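Long-range contacts in putative phosphosugar isomerase (Clostridium difficile, PDB 3G68), which probably binds and isomerises phosphosugars through a pair of SIS domains, although its substrate and reaction have not been established: residues Lys36-Gly41 against Asp63-Tyr68; Thr84-Val89 against Lys108-Ala113; Gln57-Ile62 against Leu157-Ala162; Ser45-Val50 against Thr223-Leu228. All coordinates share one frame; numbering follows the deposited sequence.

How the interactions relate
From the N terminus, interaction 1 closes first: strand 36-40 runs into helix 43-59 and returns as strand 63-67, a beta-alpha-beta crossover at one edge of the first parallel sheet. Interaction 2 follows in series, pairing strand 84-90 with strand 111-116; because 84-90 also lies beside 36-40, the two contacts share one sheet and touch. Interaction 3 starts inside interaction 1 and ends beyond it, so the two cross; it sets the end of helix 43-59 against helix 145-165, and interaction 2 is nested within its loop. Interaction 4 also crosses interaction 1, encloses interactions 2 and 3, and joins this half of the chain to helix 220-234.

Interaction 1: Lys36-Gly41 against Asp63-Tyr68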
loop_
_atom_site.group_PDB
_atom_site.type_symbol
_atom_site.label_atom_id
_atom_site.label_comp_id
_atom_site.label_asym_id
_atom_site.label_seq_id
_atom_site.Cartn_x
_atom_site.Cartn_y
_atom_site.Cartn_z
ATOM N N LYS B 36 25.952 -52.634 19.302
ATOM C CA LYS B 36 25.038 -52.605 20.442
ATOM C C LYS B 36 25.250 -51.336 21.253
ATOM O O LYS B 36 26.368 -50.824 21.344
ATOM C CB LYS B 36 25.282 -53.843 21.316
ATOM C CG LYS B 36 24.377 -54.010 22.539
ATOM C CD LYS B 36 24.586 -55.400 23.183
ATOM C CE LYS B 36 23.683 -55.625 24.373
ATOM N NZ LYS B 36 23.861 -56.995 24.948
ATOM N N ILE B 37 24.153 -50.808 21.807
ATOM C CA ILE B 37 24.199 -49.701 22.737
ATOM C C ILE B 37 23.493 -50.133 24.034
ATOM O O ILE B 37 22.391 -50.661 23.996
ATOM C CB ILE B 37 23.504 -48.456 22.164
ATOM C CG1 ILE B 37 24.321 -47.885 21.004
ATOM C CG2 ILE B 37 23.370 -47.402 23.243
ATOM C CD1 ILE B 37 23.572 -46.809 20.195
ATOM N N ILE B 38 24.167 -49.932 25.160
ATOM C CA ILE B 38 23.617 -50.133 26.474
ATOM C C ILE B 38 23.586 -48.745 27.127
ATOM O O ILE B 38 24.600 -48.031 27.115
ATOM C CB ILE B 38 24.484 -51.095 27.330
ATOM C CG1 ILE B 38 24.553 -52.495 26.682
ATOM C CG2 ILE B 38 23.929 -51.167 28.731
ATOM C CD1 ILE B 38 25.655 -53.428 27.264
ATOM N N ILE B 39 22.416 -48.337 27.619
ATOM C CA ILE B 39 22.269 -47.082 28.345
ATOM C C ILE B 39 22.095 -47.453 29.806
ATOM O O ILE B 39 21.225 -48.258 30.109
ATOM C CB ILE B 39 21.027 -46.292 27.908
ATOM C CG1 ILE B 39 21.040 -46.004 26.410
ATOM C CG2 ILE B 39 20.944 -45.012 28.722
ATOM C CD1 ILE B 39 19.662 -45.582 25.870
ATOM N N THR B 40 22.916 -46.896 30.698
ATOM C CA THR B 40 22.819 -47.224 32.119
ATOM C C THR B 40 22.984 -46.008 33.018
ATOM O O THR B 40 23.758 -45.096 32.713
ATOM C CB THR B 40 23.823 -48.363 32.547
ATOM O OG1 THR B 40 23.523 -48.790 33.883
ATOM C CG2 THR B 40 25.276 -47.905 32.498
ATOM N N GLY B 41 22.225 -46.011 34.115
ATOM C CA GLY B 41 22.264 -44.976 35.156
ATOM C C GLY B 41 21.281 -45.300 36.277
ATOM O O GLY B 41 20.504 -46.253 36.161
ATOM N N ASP B 63 20.964 -53.374 18.506
ATOM C CA ASP B 63 20.209 -53.460 19.744
ATOM C C ASP B 63 20.551 -52.300 20.643
ATOM O O ASP B 63 21.723 -51.947 20.795
ATOM C CB ASP B 63 20.525 -54.744 20.522
ATOM C CG ASP B 63 19.798 -55.959 19.994
ATOM O OD1 ASP B 63 20.186 -57.064 20.421
ATOM O OD2 ASP B 63 18.851 -55.831 19.188
ATOM N N VAL B 64 19.506 -51.709 21.219
ATOM C CA VAL B 64 19.623 -50.643 22.184
ATOM C C VAL B 64 18.877 -51.173 23.388
ATOM O O VAL B 64 17.697 -51.532 23.294
ATOM C CB VAL B 64 18.978 -49.331 21.733
ATOM C CG1 VAL B 64 19.266 -48.244 22.762
ATOM C CG2 VAL B 64 19.506 -48.944 20.363
ATOM N N VAL B 65 19.572 -51.252 24.509
ATOM C CA VAL B 65 18.948 -51.757 25.720
ATOM C C VAL B 65 19.302 -50.816 26.843
ATOM O O VAL B 65 20.265 -50.042 26.748
ATOM C CB VAL B 65 19.371 -53.212 25.999
ATOM C CG1 VAL B 65 18.945 -54.112 24.818
ATOM C CG2 VAL B 65 20.851 -53.300 26.207
ATOM N N LYS B 66 18.456 -50.792 27.864
ATOM C CA LYS B 66 18.747 -49.983 29.033
ATOM C C LYS B 66 18.823 -50.916 30.221
ATOM O O LYS B 66 18.106 -51.918 30.274
ATOM C CB LYS B 66 17.732 -48.837 29.250
ATOM C CG LYS B 66 16.436 -49.146 29.942
ATOM C CD LYS B 66 15.478 -49.960 29.123
ATOM C CE LYS B 66 14.400 -50.529 30.027
ATOM N NZ LYS B 66 13.535 -51.426 29.227
HETATM N N MSE B 67 19.643 -50.551 31.191
HETATM C CA MSE B 67 19.849 -51.382 32.356
HETATM C C MSE B 67 20.203 -50.590 33.584
HETATM O O MSE B 67 20.940 -49.613 33.497
HETATM C CB MSE B 67 21.043 -52.317 32.092
HETATM C CG MSE B 67 20.947 -53.181 30.860
HETATM SE SE MSE B 67 22.606 -54.180 30.677
HETATM C CE MSE B 67 22.370 -55.027 28.901
ATOM N N TYR B 68 19.690 -51.018 34.739
ATOM C CA TYR B 68 20.126 -50.467 36.011
ATOM C C TYR B 68 21.606 -50.872 36.177
ATOM O O TYR B 68 22.005 -51.945 35.712
ATOM C CB TYR B 68 19.343 -51.065 37.202
ATOM C CG TYR B 68 17.972 -50.506 37.509
ATOM C CD1 TYR B 68 17.814 -49.182 37.962
ATOM C CD2 TYR B 68 16.844 -51.324 37.472
ATOM C CE1 TYR B 68 16.559 -48.688 38.302
ATOM C CE2 TYR B 68 15.588 -50.847 37.815
ATOM C CZ TYR B 68 15.433 -49.525 38.230
ATOM O OH TYR B 68 14.156 -49.057 38.581
#
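Ile37, Ile38 and Ile39 pair with Val64, Val65 and Lys66 as neighbouring parallel strands, the two ends of a right-handed beta-alpha-beta crossover in the SIS domain, with helix 43-59 between them. The ladder alternates sides: Ile37 N to Asp63 O (2.9 Å), Val65 N to Ile37 O, Ile39 N to Val65 O and Met67 N to Ile39 O. Strand 63-67 is outermost in the sheet of this chain.

Branched residues suit these extended backbones, and they sort onto two faces. Ile38, Val65 and selenomethionine Met67 share one. Ile38 and Val65 run alongside one another in the same direction, with CG1 of Ile38 3.8 Å from CG2 of Val65. Met67 comes across from the other end: its chain runs out straight beyond CG (chi2 176°), which carries SE to 3.8 Å from Ile38 CG2 and lets CE reach Ile38 CG1 and CD1. Lys36 is likewise extended, and its aliphatic length passes Val65, CE to CG2 4.1 Å, so that methylenes, not the charged end, make the contact.

Ile37, Ile39 and Val64 occupy the opposite face, toward helices 43-59 and 145-165. Ile39 reaches back along the strand to put CD1 4.1 Å from Val64 CG1, and Leu56 of helix 43-59 touches both residues. Lys66 starts on this face but bends at chi2, leading its amine away from the strand pair.

At Thr40 a side chain joins in. With OG1 anti to its own N (chi1 -170°), the hydroxyl donates to Met67 O at 2.7 Å, approaching from 37° above the carbonyl plane.

Interaction 2: Thr84-Val89 against Lys108-Ala113; sequences TLVVGV and KGCKIA
A chi1 of 174° extends Leu85 away from its own nitrogen and, with chi2 at 68°, swings CD1 across to the neighbouring strand, where it rests 3.7 Å from Ala113 CB and 3.5 Å from Lys111 O. Cys110, just before strand 111-116, holds SG beside its own N and turns it toward Thr84, 3.8 Å from CG2 of that residue. A leucine long enough to span the gap and a small alanine to receive it make a close fit on their face of the sheet; Val87 CG2 flanks the same alanine methyl.

The other face carries Val86 and Ile112. Val86 meets Cys110 CB with CG2 and Ile112 CD1 with CB, the latter at 4.1 Å. Lys111 places only its CB against Leu85; beyond that its extended chain leads away, and NZ makes a weak hydrogen bond to Asn33 O.

The backbones run parallel, joined by four bonds that alternate between strands: Lys111 N to Thr84 O, Val86 N to Lys111 O (2.8 Å), Ala113 N to Val86 O and Gly88 N to Ala113 O. Of these Ala113 N to Val86 O is the straightest, at 170°. Gly109, at positive phi, is the C-prime residue of a Schellman motif that ends helix 96-107 and turns the chain into strand 111-116.

The pair thus forms the two strands of a beta-alpha-beta unit. Helix 96-107 covers Val86 and Ile112 through Ala105, Ile112 also meeting Met102, while strand 36-40 bonds to the far edge of strand 84-90.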
loop_
_atom_site.group_PDB
_atom_site.type_symbol
_atom_site.label_atom_id
_atom_site.label_comp_id
_atom_site.label_asym_id
_atom_site.label_seq_id
_atom_site.Cartn_x
_atom_site.Cartn_y
_atom_site.Cartn_z
ATOM N N THR B 84 30.281 -52.636 21.098
ATOM C CA THR B 84 29.264 -52.272 22.076
ATOM C C THR B 84 29.641 -50.978 22.773
ATOM O O THR B 84 30.706 -50.898 23.372
ATOM C CB THR B 84 29.099 -53.352 23.175
ATOM O OG1 THR B 84 28.658 -54.566 22.567
ATOM C CG2 THR B 84 28.073 -52.897 24.244
ATOM N N LEU B 85 28.756 -49.987 22.706
ATOM C CA LEU B 85 28.937 -48.692 23.372
ATOM C C LEU B 85 28.082 -48.652 24.651
ATOM O O LEU B 85 26.848 -48.817 24.594
ATOM C CB LEU B 85 28.527 -47.540 22.449
ATOM C CG LEU B 85 28.508 -46.101 23.009
ATOM C CD1 LEU B 85 29.926 -45.616 23.326
ATOM C CD2 LEU B 85 27.766 -45.113 22.059
ATOM N N VAL B 86 28.730 -48.459 25.799
ATOM C CA VAL B 86 27.995 -48.282 27.061
ATOM C C VAL B 86 27.894 -46.776 27.306
ATOM O O VAL B 86 28.915 -46.077 27.410
ATOM C CB VAL B 86 28.645 -48.983 28.268
ATOM C CG1 VAL B 86 27.850 -48.687 29.547
ATOM C CG2 VAL B 86 28.713 -50.463 28.018
ATOM N N VAL B 87 26.663 -46.279 27.351
ATOM C CA VAL B 87 26.414 -44.878 27.626
ATOM C C VAL B 87 26.015 -44.761 29.100
ATOM O O VAL B 87 24.917 -45.167 29.488
ATOM C CB VAL B 87 25.330 -44.290 26.724
ATOM C CG1 VAL B 87 25.191 -42.802 26.993
ATOM C CG2 VAL B 87 25.642 -44.532 25.237
ATOM N N GLY B 88 26.940 -44.237 29.906
ATOM C CA GLY B 88 26.695 -43.959 31.314
ATOM C C GLY B 88 26.024 -42.591 31.439
ATOM O O GLY B 88 26.539 -41.597 30.918
ATOM N N VAL B 89 24.887 -42.543 32.128
ATOM C CA VAL B 89 24.102 -41.319 32.347
ATOM C C VAL B 89 24.075 -40.976 33.849
ATOM O O VAL B 89 23.697 -41.806 34.676
ATOM C CB VAL B 89 22.682 -41.513 31.822
ATOM C CG1 VAL B 89 21.832 -40.226 31.991
ATOM C CG2 VAL B 89 22.704 -41.940 30.352
ATOM N N LYS B 108 35.831 -55.314 29.439
ATOM C CA LYS B 108 35.440 -56.340 28.458
ATOM C C LYS B 108 35.544 -55.860 26.996
ATOM O O LYS B 108 35.029 -56.522 26.092
ATOM C CB LYS B 108 34.006 -56.835 28.738
ATOM N N GLY B 109 36.189 -54.721 26.754
ATOM C CA GLY B 109 36.357 -54.192 25.399
ATOM C C GLY B 109 35.258 -53.320 24.818
ATOM O O GLY B 109 35.219 -53.134 23.604
ATOM N N CYS B 110 34.369 -52.793 25.664
ATOM C CA CYS B 110 33.315 -51.880 25.202
ATOM C C CYS B 110 33.832 -50.442 25.058
ATOM O O CYS B 110 34.775 -50.018 25.743
ATOM C CB CYS B 110 32.126 -51.841 26.174
ATOM S SG CYS B 110 31.225 -53.388 26.385
ATOM N N LYS B 111 33.169 -49.692 24.189
ATOM C CA LYS B 111 33.411 -48.257 24.037
ATOM C C LYS B 111 32.556 -47.558 25.108
ATOM O O LYS B 111 31.457 -48.022 25.412
ATOM C CB LYS B 111 33.045 -47.817 22.629
ATOM C CG LYS B 111 33.989 -48.403 21.594
ATOM C CD LYS B 111 33.524 -48.181 20.197
ATOM C CE LYS B 111 34.589 -48.624 19.199
ATOM N NZ LYS B 111 34.201 -48.278 17.799
ATOM N N ILE B 112 33.082 -46.492 25.711
ATOM C CA ILE B 112 32.410 -45.813 26.809
ATOM C C ILE B 112 32.067 -44.367 26.458
ATOM O O ILE B 112 32.916 -43.608 25.951
ATOM C CB ILE B 112 33.286 -45.798 28.078
ATOM C CG1 ILE B 112 33.765 -47.214 28.450
ATOM C CG2 ILE B 112 32.539 -45.167 29.258
ATOM C CD1 ILE B 112 32.653 -48.258 28.710
ATOM N N ALA B 113 30.824 -43.994 26.727
ATOM C CA ALA B 113 30.357 -42.628 26.541
ATOM C C ALA B 113 29.737 -42.169 27.849
ATOM O O ALA B 113 29.159 -42.996 28.586
ATOM C CB ALA B 113 29.356 -42.554 25.400
#

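Interaction 3: Gln57-Ile62 against Leu157-Ala162; sequences QNLLDI and LGLQIA
This is an apolar contact between the C-terminal end of helix 43-59 and the side of helix 145-165, against the face of the first parallel sheet of the SIS fold that carries Ile37. Two successive leucines do the work. Leu59, the last helical residue here, is directed toward the partner helix and lodges CD2 against its backbone, 3.4 Å from Gly158 C; the lack of a side chain at Gly158 lets the methyl come so near. The same methyl meets Leu159 CD2 at 3.8 Å, while CG and CD1 rest on Ala162 CB, whose small side chain leaves room for the leucine.

Leu60 starts where the chain leaves the helix. Its CG lies anti to the carbonyl carbon (chi1 -56°), and a chi2 of 175° extends CD1 and leaves CD2, the other branch, facing helix 145-165, 3.8 Å from Ile161 CG2 and 3.6 Å from Gly158 O. The Leu60 and Ile161 side chains meet nearly perpendicular. Gly158 O is already used by Ala162 N within its own helix, so the methyl merely abuts it.

Both Leu60 and Ile161 also touch Ile37 of strand 36-40, while Leu159 packs on Tyr173 and Ile177 of helix 170-184; the contact therefore lies between the sheet and helix 170-184.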
loop_
_atom_site.group_PDB
_atom_site.type_symbol
_atom_site.label_atom_id
_atom_site.label_comp_id
_atom_site.label_asym_id
_atom_site.label_seq_id
_atom_site.Cartn_x
_atom_site.Cartn_y
_atom_site.Cartn_z
ATOM N N GLN B 57 15.506 -47.903 19.595
ATOM C CA GLN B 57 15.362 -49.242 19.023
ATOM C C GLN B 57 14.658 -49.158 17.657
ATOM O O GLN B 57 15.007 -49.880 16.733
ATOM C CB GLN B 57 14.594 -50.151 19.988
ATOM C CG GLN B 57 14.534 -51.643 19.585
ATOM C CD GLN B 57 15.885 -52.383 19.605
ATOM O OE1 GLN B 57 16.879 -51.912 20.151
ATOM N NE2 GLN B 57 15.893 -53.574 19.043
ATOM N N ASN B 58 13.657 -48.287 17.556
ATOM C CA ASN B 58 12.959 -48.041 16.307
ATOM C C ASN B 58 13.866 -47.359 15.263
ATOM O O ASN B 58 13.891 -47.766 14.110
ATOM C CB ASN B 58 11.731 -47.190 16.569
ATOM C CG ASN B 58 10.915 -46.942 15.339
ATOM O OD1 ASN B 58 11.051 -45.889 14.698
ATOM N ND2 ASN B 58 10.083 -47.906 14.972
ATOM N N LEU B 59 14.657 -46.375 15.682
ATOM C CA LEU B 59 15.516 -45.606 14.761
ATOM C C LEU B 59 16.726 -46.371 14.227
ATOM O O LEU B 59 16.968 -46.387 13.022
ATOM C CB LEU B 59 16.002 -44.325 15.456
ATOM C CG LEU B 59 16.805 -43.277 14.681
ATOM C CD1 LEU B 59 16.051 -42.792 13.450
ATOM C CD2 LEU B 59 17.152 -42.120 15.586
ATOM N N LEU B 60 17.475 -47.006 15.123
ATOM C CA LEU B 60 18.720 -47.672 14.768
ATOM C C LEU B 60 18.577 -49.147 14.339
ATOM O O LEU B 60 17.490 -49.757 14.473
ATOM C CB LEU B 60 19.700 -47.553 15.939
ATOM C CG LEU B 60 20.006 -46.140 16.423
ATOM C CD1 LEU B 60 20.878 -46.202 17.630
ATOM C CD2 LEU B 60 20.681 -45.343 15.259
ATOM N N ASP B 61 19.705 -49.676 13.838
ATOM C CA ASP B 61 19.871 -51.064 13.369
ATOM C C ASP B 61 20.702 -51.945 14.274
ATOM O O ASP B 61 21.227 -52.975 13.835
ATOM C CB ASP B 61 20.617 -51.035 12.034
ATOM C CG ASP B 61 19.840 -50.425 10.972
ATOM O OD1 ASP B 61 18.601 -50.353 11.165
ATOM O OD2 ASP B 61 20.459 -50.057 9.945
ATOM N N ILE B 62 20.869 -51.542 15.517
ATOM C CA ILE B 62 21.662 -52.274 16.462
ATOM C C ILE B 62 20.780 -52.353 17.696
ATOM O O ILE B 62 19.920 -51.486 17.900
ATOM C CB ILE B 62 23.032 -51.562 16.761
ATOM C CG1 ILE B 62 22.860 -50.103 17.199
ATOM C CG2 ILE B 62 23.946 -51.581 15.523
ATOM C CD1 ILE B 62 24.084 -49.542 17.846
ATOM N N LEU B 157 21.865 -38.383 19.818
ATOM C CA LEU B 157 22.857 -39.456 19.584
ATOM C C LEU B 157 22.353 -40.411 18.509
ATOM O O LEU B 157 23.092 -40.725 17.557
ATOM C CB LEU B 157 23.181 -40.246 20.853
ATOM C CG LEU B 157 24.082 -41.507 20.722
ATOM C CD1 LEU B 157 25.493 -41.118 20.215
ATOM C CD2 LEU B 157 24.121 -42.282 22.061
ATOM N N GLY B 158 21.112 -40.876 18.681
ATOM C CA GLY B 158 20.454 -41.771 17.728
ATOM C C GLY B 158 20.381 -41.169 16.339
ATOM O O GLY B 158 20.852 -41.757 15.374
ATOM N N LEU B 159 19.807 -39.979 16.250
ATOM C CA LEU B 159 19.650 -39.275 14.979
ATOM C C LEU B 159 20.971 -39.043 14.220
ATOM O O LEU B 159 21.027 -39.171 12.995
ATOM C CB LEU B 159 18.902 -37.945 15.220
ATOM C CG LEU B 159 17.391 -38.081 15.498
ATOM C CD1 LEU B 159 16.761 -36.742 15.993
ATOM C CD2 LEU B 159 16.670 -38.580 14.226
ATOM N N GLN B 160 22.002 -38.676 14.964
ATOM C CA GLN B 160 23.350 -38.408 14.457
ATOM C C GLN B 160 24.002 -39.677 13.927
ATOM O O GLN B 160 24.651 -39.655 12.881
ATOM C CB GLN B 160 24.200 -37.778 15.564
ATOM C CG GLN B 160 23.812 -36.300 15.880
ATOM C CD GLN B 160 24.575 -35.293 15.034
ATOM O OE1 GLN B 160 25.737 -35.506 14.726
ATOM N NE2 GLN B 160 23.933 -34.162 14.699
ATOM N N ILE B 161 23.800 -40.782 14.640
ATOM C CA ILE B 161 24.298 -42.086 14.200
ATOM C C ILE B 161 23.535 -42.493 12.951
ATOM O O ILE B 161 24.144 -42.817 11.953
ATOM C CB ILE B 161 24.134 -43.169 15.260
ATOM C CG1 ILE B 161 25.125 -42.960 16.397
ATOM C CG2 ILE B 161 24.386 -44.549 14.667
ATOM C CD1 ILE B 161 24.789 -43.802 17.626
ATOM N N ALA B 162 22.208 -42.424 13.012
ATOM C CA ALA B 162 21.335 -42.818 11.905
ATOM C C ALA B 162 21.692 -42.108 10.591
ATOM O O ALA B 162 21.753 -42.729 9.519
ATOM C CB ALA B 162 19.868 -42.559 12.282
#

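Interaction 4: Ser45-Val50 against Thr223-Leu228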
loop_
_atom_site.group_PDB
_atom_site.type_symbol
_atom_site.label_atom_id
_atom_site.label_comp_id
_atom_site.label_asym_id
_atom_site.label_seq_id
_atom_site.Cartn_x
_atom_site.Cartn_y
_atom_site.Cartn_z
ATOM N N SER B 45 18.230 -40.820 35.818
ATOM C CA SER B 45 19.094 -41.166 34.684
ATOM C C SER B 45 18.616 -42.491 34.088
ATOM O O SER B 45 18.442 -42.598 32.863
ATOM C CB SER B 45 20.557 -41.212 35.092
ATOM O OG SER B 45 20.986 -39.904 35.401
ATOM N N TYR B 46 18.316 -43.471 34.947
ATOM C CA TYR B 46 17.720 -44.728 34.483
ATOM C C TYR B 46 16.459 -44.445 33.693
ATOM O O TYR B 46 16.287 -44.983 32.601
ATOM C CB TYR B 46 17.403 -45.711 35.621
ATOM C CG TYR B 46 16.792 -47.011 35.120
ATOM C CD1 TYR B 46 17.511 -47.868 34.308
ATOM C CD2 TYR B 46 15.492 -47.370 35.464
ATOM C CE1 TYR B 46 16.947 -49.044 33.820
ATOM C CE2 TYR B 46 14.932 -48.542 35.001
ATOM C CZ TYR B 46 15.647 -49.363 34.188
ATOM O OH TYR B 46 15.061 -50.511 33.747
ATOM N N HIS B 47 15.592 -43.576 34.213
ATOM C CA HIS B 47 14.312 -43.285 33.548
ATOM C C HIS B 47 14.482 -42.669 32.171
ATOM O O HIS B 47 13.658 -42.897 31.299
ATOM C CB HIS B 47 13.383 -42.404 34.404
ATOM C CG HIS B 47 13.026 -43.010 35.742
ATOM N ND1 HIS B 47 12.818 -42.247 36.876
ATOM C CD2 HIS B 47 12.923 -44.301 36.139
ATOM C CE1 HIS B 47 12.545 -43.047 37.899
ATOM N NE2 HIS B 47 12.608 -44.300 37.482
ATOM N N SER B 48 15.517 -41.852 31.997
ATOM C CA SER B 48 15.782 -41.252 30.684
ATOM C C SER B 48 16.025 -42.379 29.673
ATOM O O SER B 48 15.482 -42.342 28.576
ATOM C CB SER B 48 16.926 -40.224 30.727
ATOM O OG SER B 48 18.191 -40.847 30.894
ATOM N N GLY B 49 16.794 -43.402 30.074
ATOM C CA GLY B 49 17.019 -44.589 29.247
ATOM C C GLY B 49 15.754 -45.406 28.993
ATOM O O GLY B 49 15.473 -45.816 27.858
ATOM N N VAL B 50 14.960 -45.619 30.029
ATOM C CA VAL B 50 13.705 -46.337 29.869
ATOM C C VAL B 50 12.819 -45.628 28.841
ATOM O O VAL B 50 12.221 -46.251 27.969
ATOM C CB VAL B 50 12.925 -46.432 31.207
ATOM C CG1 VAL B 50 11.579 -47.100 31.007
ATOM C CG2 VAL B 50 13.719 -47.149 32.279
ATOM N N THR B 223 6.403 -42.067 33.183
ATOM C CA THR B 223 5.466 -42.460 34.270
ATOM C C THR B 223 6.240 -42.783 35.531
ATOM O O THR B 223 5.902 -42.321 36.594
ATOM C CB THR B 223 4.568 -43.627 33.821
ATOM O OG1 THR B 223 3.854 -43.192 32.647
ATOM C CG2 THR B 223 3.569 -44.046 34.914
ATOM N N LEU B 224 7.317 -43.557 35.391
ATOM C CA LEU B 224 8.215 -43.873 36.496
ATOM C C LEU B 224 8.903 -42.616 37.062
ATOM O O LEU B 224 9.054 -42.469 38.277
ATOM C CB LEU B 224 9.273 -44.864 36.027
ATOM C CG LEU B 224 8.796 -46.239 35.616
ATOM C CD1 LEU B 224 10.037 -47.087 35.147
ATOM C CD2 LEU B 224 8.078 -46.908 36.811
ATOM N N GLU B 225 9.295 -41.709 36.186
ATOM C CA GLU B 225 9.963 -40.460 36.611
ATOM C C GLU B 225 9.008 -39.554 37.366
ATOM O O GLU B 225 9.369 -39.011 38.408
ATOM C CB GLU B 225 10.570 -39.723 35.416
ATOM C CG GLU B 225 11.125 -38.344 35.714
ATOM C CD GLU B 225 12.229 -38.314 36.757
ATOM O OE1 GLU B 225 12.779 -39.389 37.106
ATOM O OE2 GLU B 225 12.564 -37.176 37.180
ATOM N N ALA B 226 7.792 -39.427 36.850
ATOM C CA ALA B 226 6.745 -38.629 37.502
ATOM C C ALA B 226 6.467 -39.153 38.910
ATOM O O ALA B 226 6.364 -38.394 39.863
ATOM C CB ALA B 226 5.460 -38.642 36.647
ATOM N N ALA B 227 6.379 -40.462 39.031
ATOM C CA ALA B 227 6.142 -41.101 40.312
ATOM C C ALA B 227 7.311 -40.827 41.267
ATOM O O ALA B 227 7.074 -40.444 42.412
ATOM C CB ALA B 227 5.900 -42.601 40.127
ATOM N N LEU B 228 8.558 -40.993 40.830
ATOM C CA LEU B 228 9.722 -40.745 41.720
ATOM C C LEU B 228 9.773 -39.281 42.175
ATOM O O LEU B 228 10.029 -39.019 43.342
ATOM C CB LEU B 228 11.054 -41.105 41.039
ATOM C CG LEU B 228 12.365 -40.825 41.771
ATOM C CD1 LEU B 228 12.414 -41.572 43.149
ATOM C CD2 LEU B 228 13.619 -41.161 40.877
#
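The polar link is one bond: His47 ND1 donates to Glu225 OE1 over 2.9 Å, with an angle of 174° at the hydrogen. The oxygen lies in the imidazole plane and accepts through its anti lone pair. The Glu225 chain bends at chi2, bringing the acid back to the histidine; the carboxylate plane is turned 60° from the ring. Glu225 is gripped further by Thr44 OG1 at OE1 and by a salt bridge from OE2 to Lys229. Its backbone N lies over one face of the His47 ring.

Apolar contacts accompany that bond. Leu224 CB sits over the same ring face, a CH-pi contact with CB 3.9 Å from the ring centroid. Leu228 CD2 reaches His47 CE1 at 3.7 Å, and Val50 CG1 makes a looser touch on Leu224 CD1, 4.4 Å away.

The segments 45-50 and 223-228, of helices 43-59 and 220-234, run nearly antiparallel at 157°, their axes approaching to 9.3 Å near the centre of the chain; Tyr147 of helix 145-165 touches both His47 and Glu225. The contact borders a possible pocket: Ser45 OG hydrogen-bonds a citrate, probably from the crystallisation liquor, that also lies near Leu228.

A histidine suits this place because it offers a flat face to leucine and an N-H to the acid. The bond fixes the ring's rotation and directs the ND1 proton to OE1, while Lys229 and Thr44 hold the same carboxylate.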